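Local coordinates for chain length determinant protein (Shigella flexneri, PDB 4E2H) that probably sets the length of the O-antigen polysaccharide chains of lipopolysaccharide, acting through its periplasmic domain next to the inner membrane, at residues 154-159 with 193-198; 30-35 with 120-125. All blocks are in the same frame, centred on the assembly; numbering follows the deposited sequence.

Contact 1 (154-159 with 193-198); sequences QIQEAL and SMIKHE
In the periplasmic domain of this Wzz protein the returning chain forms the short helix 187-195, which packs back against the long helix 97-164 near its C-terminal end. I155, L159 and Q156 of the long helix meet M194 (selenomethionine) and I195 of the segment 193-198. I195 makes most of the contact. Its CG1 lies 3.4 Å from CG2 of I155, and the two branched side chains lie alongside one another, pointing in opposing senses. With CG1 of I195 anti to the carbonyl carbon (chi1 -57°), the chain runs out to CD1, which settles 3.9 Å from CA of Q156 and 4.0 Å from CD2 of L159. A beta-branched residue suits this place, since its second branch, CG2, serves another neighbour, the amide end of Q156. M194, unbranched and flexible, comes in across I155, its chain turning to bring CE 3.3 Å from CG1 of I155 and close to CD1 as well. R201 touches both I155 and M194, whereas L191 and S188 of the short helix extend the packing around L159. A neighbouring subunit closes in as well: E157 is hydrogen-bonded to T200 of the third subunit. Q156 stands at the exposed margin, its CG lying near CD1 of I195 and its NE2 3.7 Å from CG2 of I195.

Contact 2 (30-35 with 120-125); sequences NAMNVI and KDLKDN
Helical segments 30-35 and 120-125 run nearly parallel, their N-to-C directions 22° apart and their axes 11.2 Å from each other at closest approach. The backbones are nearer at the C-terminal ends, where CA of I35 lies 7.2 Å from CA of N125; at A31 and L122 the CA atoms are 8.8 Å apart, and the leucine does most of the reaching. It uses one branch: CD1 of L122 is 4.3 Å from CB of A31 and 4.2 Å from CE of M32 (selenomethionine), and CD1 of I35 comes to the same methyl at a longer distance. A small alanine leaves the leucine room to lie against the helix. The contact thus seats the short helix 26-35 on the first half of the long helix 97-164, near the centre of the elongated alpha/beta periplasmic domain of this Wzz protein; on another side, V34 meets helix 207-219. M32, bent at chi2 (-88°), crosses the side chain of N125 at about a right angle, placing SE 3.5 Å from OD1 of N125. That amide is held from both ends: OD1 is hydrogen-bonded to the hydroxyl of Y36, while ND2 donates to O of D121 over 2.6 Å. The donor stands above the carbonyl plane of D121, and the backbone N of N125 reaches the same oxygen from the opposite face, so one carbonyl accepts two bonds from one residue. Asparagine therefore suits this buried position, accepting at OD1 and donating at ND2. Beside it, CG2 of I35 rests 3.4 Å from the backbone O of N125.

How the contacts relate
Both contacts draw on helix 97-164, contact 2 in its first half and contact 1 toward its far end, with centres about 46 Å apart and no touch between them. Contact 2 is buried and close to the centre of the chain; contact 1 is only partly buried and lies far out at the tip of the domain. Their chemistry follows: at 154-159 with 193-198, aliphatic branches pack against one another beside an exposed glutamine, whereas at 30-35 with 120-125 the hydrophobic patch adjoins a buried asparagine whose amide is bonded on both sides. The third subunit approaches each, through T200, R201 and V204 at contact 1 and through D21, V22 and G23 at contact 2.

Contact 1 (154-159 with 193-198)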
ATOM      1  N   GLN C 154     -31.366  24.323  -0.062  1.00 33.35           N
ATOM      2  CA  GLN C 154     -31.226  25.556   0.710  1.00 34.20           C
ATOM      3  C   GLN C 154     -31.567  26.754  -0.158  1.00 34.87           C
ATOM      4  O   GLN C 154     -32.289  27.651   0.257  1.00 37.98           O
ATOM      5  CB  GLN C 154     -29.805  25.686   1.276  1.00 30.42           C
ATOM      6  CG  GLN C 154     -29.544  24.697   2.396  1.00 33.55           C
ATOM      7  CD  GLN C 154     -28.224  24.921   3.094  1.00 32.73           C
ATOM      8  OE1 GLN C 154     -27.216  25.302   2.463  1.00 30.44           O
ATOM      9  NE2 GLN C 154     -28.216  24.705   4.413  1.00 25.45           N
ATOM     10  N   ILE C 155     -31.040  26.758  -1.371  1.00 36.52           N
ATOM     11  CA  ILE C 155     -31.350  27.805  -2.326  1.00 36.86           C
ATOM     12  C   ILE C 155     -32.844  27.827  -2.684  1.00 38.58           C
ATOM     13  O   ILE C 155     -33.460  28.886  -2.607  1.00 40.14           O
ATOM     14  CB  ILE C 155     -30.450  27.716  -3.586  1.00 35.37           C
ATOM     15  CG1 ILE C 155     -29.071  28.303  -3.275  1.00 35.76           C
ATOM     16  CG2 ILE C 155     -31.091  28.439  -4.758  1.00 34.77           C
ATOM     17  CD1 ILE C 155     -27.902  27.511  -3.852  1.00 36.13           C
ATOM     18  N   GLN C 156     -33.433  26.685  -3.052  1.00 40.40           N
ATOM     19  CA  GLN C 156     -34.882  26.637  -3.340  1.00 43.45           C
ATOM     20  C   GLN C 156     -35.687  27.261  -2.209  1.00 41.56           C
ATOM     21  O   GLN C 156     -36.707  27.907  -2.437  1.00 41.83           O
ATOM     22  CB  GLN C 156     -35.379  25.201  -3.571  1.00 43.28           C
ATOM     23  CG  GLN C 156     -35.598  24.846  -5.047  1.00 52.89           C
ATOM     24  CD  GLN C 156     -35.289  23.376  -5.365  1.00 53.66           C
ATOM     25  OE1 GLN C 156     -35.095  22.558  -4.459  1.00 53.41           O
ATOM     26  NE2 GLN C 156     -35.235  23.043  -6.657  1.00 52.60           N
ATOM     27  N   GLU C 157     -35.200  27.063  -0.992  1.00 42.55           N
ATOM     28  CA  GLU C 157     -35.911  27.444   0.206  1.00 43.63           C
ATOM     29  C   GLU C 157     -35.844  28.951   0.389  1.00 46.78           C
ATOM     30  O   GLU C 157     -36.858  29.616   0.660  1.00 47.49           O
ATOM     31  CB  GLU C 157     -35.294  26.730   1.399  1.00 40.33           C
ATOM     32  CG  GLU C 157     -36.022  26.888   2.693  1.00 47.99           C
ATOM     33  CD  GLU C 157     -37.253  25.977   2.798  1.00 55.53           C
ATOM     34  OE1 GLU C 157     -37.553  25.244   1.808  1.00 54.19           O
ATOM     35  OE2 GLU C 157     -37.918  25.997   3.877  1.00 49.24           O
ATOM     36  N   ALA C 158     -34.646  29.498   0.224  1.00 36.05           N
ATOM     37  CA  ALA C 158     -34.456  30.929   0.433  1.00 38.99           C
ATOM     38  C   ALA C 158     -35.127  31.770  -0.667  1.00 40.42           C
ATOM     39  O   ALA C 158     -35.262  32.990  -0.540  1.00 37.35           O
ATOM     40  CB  ALA C 158     -32.980  31.264   0.534  1.00 37.51           C
ATOM     41  N   LEU C 159     -35.528  31.121  -1.756  1.00 45.01           N
ATOM     42  CA  LEU C 159     -36.145  31.843  -2.853  1.00 46.18           C
ATOM     43  C   LEU C 159     -37.525  32.246  -2.393  1.00 49.26           C
ATOM     44  O   LEU C 159     -37.981  33.359  -2.668  1.00 45.44           O
ATOM     45  CB  LEU C 159     -36.259  30.974  -4.096  1.00 45.50           C
ATOM     46  CG  LEU C 159     -37.009  31.601  -5.264  1.00 43.66           C
ATOM     47  CD1 LEU C 159     -36.300  32.856  -5.716  1.00 45.35           C
ATOM     48  CD2 LEU C 159     -37.076  30.607  -6.395  1.00 50.34           C
ATOM     49  N   SER C 193     -32.084  32.037 -10.985  1.00 67.04           N
ATOM     50  CA  SER C 193     -31.121  31.571 -11.971  1.00 65.99           C
ATOM     51  C   SER C 193     -29.953  31.102 -11.135  1.00 68.84           C
ATOM     52  O   SER C 193     -29.170  31.924 -10.667  1.00 73.86           O
ATOM     53  CB  SER C 193     -30.667  32.721 -12.856  1.00 73.10           C
ATOM     54  OG  SER C 193     -29.279  32.609 -13.142  1.00 71.24           O
HETATM   55  N   MSE C 194     -29.835  29.795 -10.946  1.00 49.44           N
HETATM   56  CA  MSE C 194     -28.984  29.239  -9.906  1.00 49.55           C
HETATM   57  C   MSE C 194     -29.598  27.889  -9.678  1.00 49.03           C
HETATM   58  O   MSE C 194     -28.916  26.875  -9.729  1.00 53.50           O
HETATM   59  CB  MSE C 194     -29.054  30.101  -8.647  1.00 46.11           C
HETATM   60  CG  MSE C 194     -28.191  29.630  -7.484  1.00 46.88           C
HETATM   61 SE   MSE C 194     -27.125  31.102  -6.685  0.66 55.73          SE
HETATM   62  CE  MSE C 194     -27.678  30.885  -4.823  1.00 38.77           C
ATOM     63  N   ILE C 195     -30.909  27.888  -9.478  1.00 43.85           N
ATOM     64  CA  ILE C 195     -31.705  26.677  -9.582  1.00 46.26           C
ATOM     65  C   ILE C 195     -31.883  26.331 -11.065  1.00 49.60           C
ATOM     66  O   ILE C 195     -31.818  25.164 -11.451  1.00 55.06           O
ATOM     67  CB  ILE C 195     -33.082  26.852  -8.872  1.00 46.14           C
ATOM     68  CG1 ILE C 195     -32.853  27.234  -7.404  1.00 43.47           C
ATOM     69  CG2 ILE C 195     -33.906  25.581  -8.958  1.00 42.03           C
ATOM     70  CD1 ILE C 195     -33.944  28.118  -6.821  1.00 44.23           C
ATOM     71  N   LYS C 196     -32.103  27.349 -11.893  1.00 40.79           N
ATOM     72  CA  LYS C 196     -32.071  27.203 -13.347  1.00 43.45           C
ATOM     73  C   LYS C 196     -30.744  26.591 -13.839  1.00 46.91           C
ATOM     74  O   LYS C 196     -30.704  25.888 -14.855  1.00 42.98           O
ATOM     75  CB  LYS C 196     -32.289  28.570 -14.010  1.00 46.03           C
ATOM     76  CG  LYS C 196     -33.117  28.529 -15.291  1.00 54.62           C
ATOM     77  CD  LYS C 196     -32.271  28.773 -16.565  1.00 57.54           C
ATOM     78  CE  LYS C 196     -33.080  28.494 -17.850  1.00 64.88           C
ATOM     79  NZ  LYS C 196     -34.476  29.037 -17.853  1.00 63.69           N
ATOM     80  N   HIS C 197     -29.654  26.867 -13.131  1.00 62.67           N
ATOM     81  CA  HIS C 197     -28.341  26.429 -13.594  1.00 61.77           C
ATOM     82  C   HIS C 197     -27.636  25.545 -12.592  1.00 63.65           C
ATOM     83  O   HIS C 197     -26.408  25.593 -12.464  1.00 66.34           O
ATOM     84  CB  HIS C 197     -27.469  27.628 -13.934  1.00 65.80           C
ATOM     85  CG  HIS C 197     -28.077  28.551 -14.942  1.00 68.48           C
ATOM     86  ND1 HIS C 197     -28.245  29.899 -14.717  1.00 67.65           N
ATOM     87  CD2 HIS C 197     -28.549  28.315 -16.197  1.00 66.96           C
ATOM     88  CE1 HIS C 197     -28.794  30.458 -15.781  1.00 68.23           C
ATOM     89  NE2 HIS C 197     -28.986  29.528 -16.687  1.00 72.75           N
ATOM     90  N   GLU C 198     -28.432  24.735 -11.900  1.00 62.39           N
ATOM     91  CA  GLU C 198     -27.967  23.793 -10.896  1.00 58.79           C
ATOM     92  C   GLU C 198     -27.367  22.552 -11.543  1.00 58.85           C
ATOM     93  O   GLU C 198     -26.627  21.795 -10.906  1.00 65.14           O
ATOM     94  CB  GLU C 198     -29.145  23.436  -9.971  1.00 57.99           C
ATOM     95  CG  GLU C 198     -29.481  21.951  -9.863  1.00 60.51           C
ATOM     96  CD  GLU C 198     -29.934  21.335 -11.187  1.00 66.38           C
ATOM     97  OE1 GLU C 198     -29.806  20.101 -11.346  1.00 68.22           O
ATOM     98  OE2 GLU C 198     -30.420  22.078 -12.071  1.00 67.57           O
TER

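Contact 2 (30-35 with 120-125)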
ATOM      1  N   ASN C  30       7.837  -0.754  -9.569  1.00 59.23           N
ATOM      2  CA  ASN C  30       7.092   0.399 -10.016  1.00 58.55           C
ATOM      3  C   ASN C  30       5.603   0.089 -10.006  1.00 58.55           C
ATOM      4  O   ASN C  30       4.819   0.831  -9.418  1.00 57.20           O
ATOM      5  CB  ASN C  30       7.537   0.797 -11.411  1.00 61.91           C
ATOM      6  CG  ASN C  30       6.510   1.629 -12.121  1.00 65.19           C
ATOM      7  OD1 ASN C  30       6.249   2.780 -11.738  1.00 63.62           O
ATOM      8  ND2 ASN C  30       5.913   1.059 -13.173  1.00 62.40           N
ATOM      9  N   ALA C  31       5.228  -1.024 -10.641  1.00 41.19           N
ATOM     10  CA  ALA C  31       3.831  -1.437 -10.711  1.00 35.25           C
ATOM     11  C   ALA C  31       3.213  -1.420  -9.328  1.00 40.18           C
ATOM     12  O   ALA C  31       2.245  -0.708  -9.085  1.00 36.77           O
ATOM     13  CB  ALA C  31       3.697  -2.819 -11.308  1.00 29.52           C
HETATM   14  N   MSE C  32       3.764  -2.207  -8.414  1.00 46.51           N
HETATM   15  CA  MSE C  32       3.157  -2.313  -7.087  1.00 48.18           C
HETATM   16  C   MSE C  32       3.066  -0.976  -6.342  1.00 51.06           C
HETATM   17  O   MSE C  32       2.246  -0.821  -5.421  1.00 47.44           O
HETATM   18  CB  MSE C  32       3.880  -3.353  -6.255  1.00 43.74           C
HETATM   19  CG  MSE C  32       3.890  -4.690  -6.929  1.00 52.36           C
HETATM   20 SE   MSE C  32       2.349  -5.738  -6.489  0.52 46.80          SE
HETATM   21  CE  MSE C  32       2.369  -6.922  -8.035  1.00 52.86           C
ATOM     22  N   ASN C  33       3.905  -0.018  -6.725  1.00 54.30           N
ATOM     23  CA  ASN C  33       3.780   1.318  -6.164  1.00 57.78           C
ATOM     24  C   ASN C  33       2.562   2.066  -6.742  1.00 61.15           C
ATOM     25  O   ASN C  33       1.841   2.741  -6.005  1.00 58.88           O
ATOM     26  CB  ASN C  33       5.080   2.115  -6.297  1.00 61.51           C
ATOM     27  CG  ASN C  33       5.933   2.046  -5.036  1.00 65.51           C
ATOM     28  OD1 ASN C  33       5.759   2.845  -4.108  1.00 66.56           O
ATOM     29  ND2 ASN C  33       6.856   1.082  -4.993  1.00 62.22           N
ATOM     30  N   VAL C  34       2.319   1.921  -8.048  1.00 47.97           N
ATOM     31  CA  VAL C  34       1.066   2.371  -8.652  1.00 45.20           C
ATOM     32  C   VAL C  34      -0.156   1.765  -7.961  1.00 48.53           C
ATOM     33  O   VAL C  34      -0.945   2.471  -7.327  1.00 53.27           O
ATOM     34  CB  VAL C  34       0.985   1.972 -10.131  1.00 44.75           C
ATOM     35  CG1 VAL C  34      -0.406   2.304 -10.697  1.00 47.85           C
ATOM     36  CG2 VAL C  34       2.063   2.664 -10.913  1.00 45.37           C
ATOM     37  N   ILE C  35      -0.307   0.451  -8.115  1.00 53.60           N
ATOM     38  CA  ILE C  35      -1.428  -0.324  -7.582  1.00 54.06           C
ATOM     39  C   ILE C  35      -1.791  -0.060  -6.096  1.00 55.19           C
ATOM     40  O   ILE C  35      -2.964   0.107  -5.761  1.00 59.82           O
ATOM     41  CB  ILE C  35      -1.179  -1.825  -7.843  1.00 53.89           C
ATOM     42  CG1 ILE C  35      -1.252  -2.106  -9.346  1.00 55.10           C
ATOM     43  CG2 ILE C  35      -2.149  -2.701  -7.065  1.00 55.14           C
ATOM     44  CD1 ILE C  35      -0.577  -3.424  -9.764  1.00 53.35           C
ATOM     45  N   LYS C 120      -0.173 -13.675 -13.930  1.00 60.05           N
ATOM     46  CA  LYS C 120      -1.542 -13.855 -13.454  1.00 66.29           C
ATOM     47  C   LYS C 120      -1.813 -13.081 -12.162  1.00 66.31           C
ATOM     48  O   LYS C 120      -2.858 -12.446 -12.015  1.00 65.31           O
ATOM     49  CB  LYS C 120      -1.844 -15.339 -13.238  1.00 63.76           C
ATOM     50  CG  LYS C 120      -3.014 -15.603 -12.310  1.00 65.64           C
ATOM     51  CD  LYS C 120      -4.257 -16.045 -13.088  1.00 74.51           C
ATOM     52  CE  LYS C 120      -5.416 -16.438 -12.156  1.00 73.39           C
ATOM     53  NZ  LYS C 120      -6.289 -15.277 -11.769  1.00 72.66           N
ATOM     54  N   ASP C 121      -0.863 -13.143 -11.232  1.00 66.83           N
ATOM     55  CA  ASP C 121      -0.993 -12.496  -9.928  1.00 67.13           C
ATOM     56  C   ASP C 121      -0.979 -10.988 -10.097  1.00 66.32           C
ATOM     57  O   ASP C 121      -1.508 -10.248  -9.266  1.00 61.45           O
ATOM     58  CB  ASP C 121       0.150 -12.950  -9.006  1.00 66.35           C
ATOM     59  CG  ASP C 121       0.032 -12.400  -7.589  1.00 69.46           C
ATOM     60  OD1 ASP C 121      -0.648 -13.039  -6.750  1.00 69.67           O
ATOM     61  OD2 ASP C 121       0.640 -11.339  -7.310  1.00 67.26           O
ATOM     62  N   LEU C 122      -0.373 -10.536 -11.189  1.00 56.75           N
ATOM     63  CA  LEU C 122      -0.331  -9.115 -11.477  1.00 52.31           C
ATOM     64  C   LEU C 122      -1.654  -8.582 -12.002  1.00 57.37           C
ATOM     65  O   LEU C 122      -2.012  -7.459 -11.687  1.00 54.88           O
ATOM     66  CB  LEU C 122       0.759  -8.783 -12.471  1.00 52.97           C
ATOM     67  CG  LEU C 122       0.601  -7.323 -12.885  1.00 54.91           C
ATOM     68  CD1 LEU C 122       1.635  -6.477 -12.178  1.00 52.95           C
ATOM     69  CD2 LEU C 122       0.747  -7.194 -14.386  1.00 55.03           C
ATOM     70  N   LYS C 123      -2.376  -9.364 -12.805  1.00 60.69           N
ATOM     71  CA  LYS C 123      -3.693  -8.916 -13.257  1.00 53.83           C
ATOM     72  C   LYS C 123      -4.652  -8.941 -12.075  1.00 57.58           C
ATOM     73  O   LYS C 123      -5.550  -8.096 -11.958  1.00 57.85           O
ATOM     74  CB  LYS C 123      -4.223  -9.745 -14.430  1.00 54.55           C
ATOM     75  CG  LYS C 123      -4.948 -11.032 -14.044  1.00 63.51           C
ATOM     76  CD  LYS C 123      -5.394 -11.834 -15.289  1.00 70.20           C
ATOM     77  CE  LYS C 123      -5.314 -13.357 -15.027  1.00 74.75           C
ATOM     78  NZ  LYS C 123      -5.423 -14.195 -16.271  1.00 69.03           N
ATOM     79  N   ASP C 124      -4.446  -9.904 -11.182  1.00 63.88           N
ATOM     80  CA  ASP C 124      -5.219  -9.976  -9.948  1.00 59.25           C
ATOM     81  C   ASP C 124      -5.028  -8.675  -9.182  1.00 57.15           C
ATOM     82  O   ASP C 124      -5.969  -7.933  -8.974  1.00 61.39           O
ATOM     83  CB  ASP C 124      -4.752 -11.147  -9.076  1.00 64.88           C
ATOM     84  CG  ASP C 124      -5.025 -12.519  -9.704  1.00 69.55           C
ATOM     85  OD1 ASP C 124      -5.763 -12.597 -10.718  1.00 71.89           O
ATOM     86  OD2 ASP C 124      -4.508 -13.529  -9.158  1.00 66.91           O
ATOM     87  N   ASN C 125      -3.793  -8.412  -8.773  1.00 48.90           N
ATOM     88  CA  ASN C 125      -3.427  -7.214  -8.024  1.00 50.27           C
ATOM     89  C   ASN C 125      -4.035  -5.949  -8.618  1.00 49.98           C
ATOM     90  O   ASN C 125      -4.495  -5.066  -7.884  1.00 46.13           O
ATOM     91  CB  ASN C 125      -1.895  -7.046  -7.994  1.00 51.70           C
ATOM     92  CG  ASN C 125      -1.235  -7.766  -6.832  1.00 53.10           C
ATOM     93  OD1 ASN C 125      -0.789  -7.140  -5.870  1.00 54.89           O
ATOM     94  ND2 ASN C 125      -1.143  -9.086  -6.932  1.00 53.80           N
TER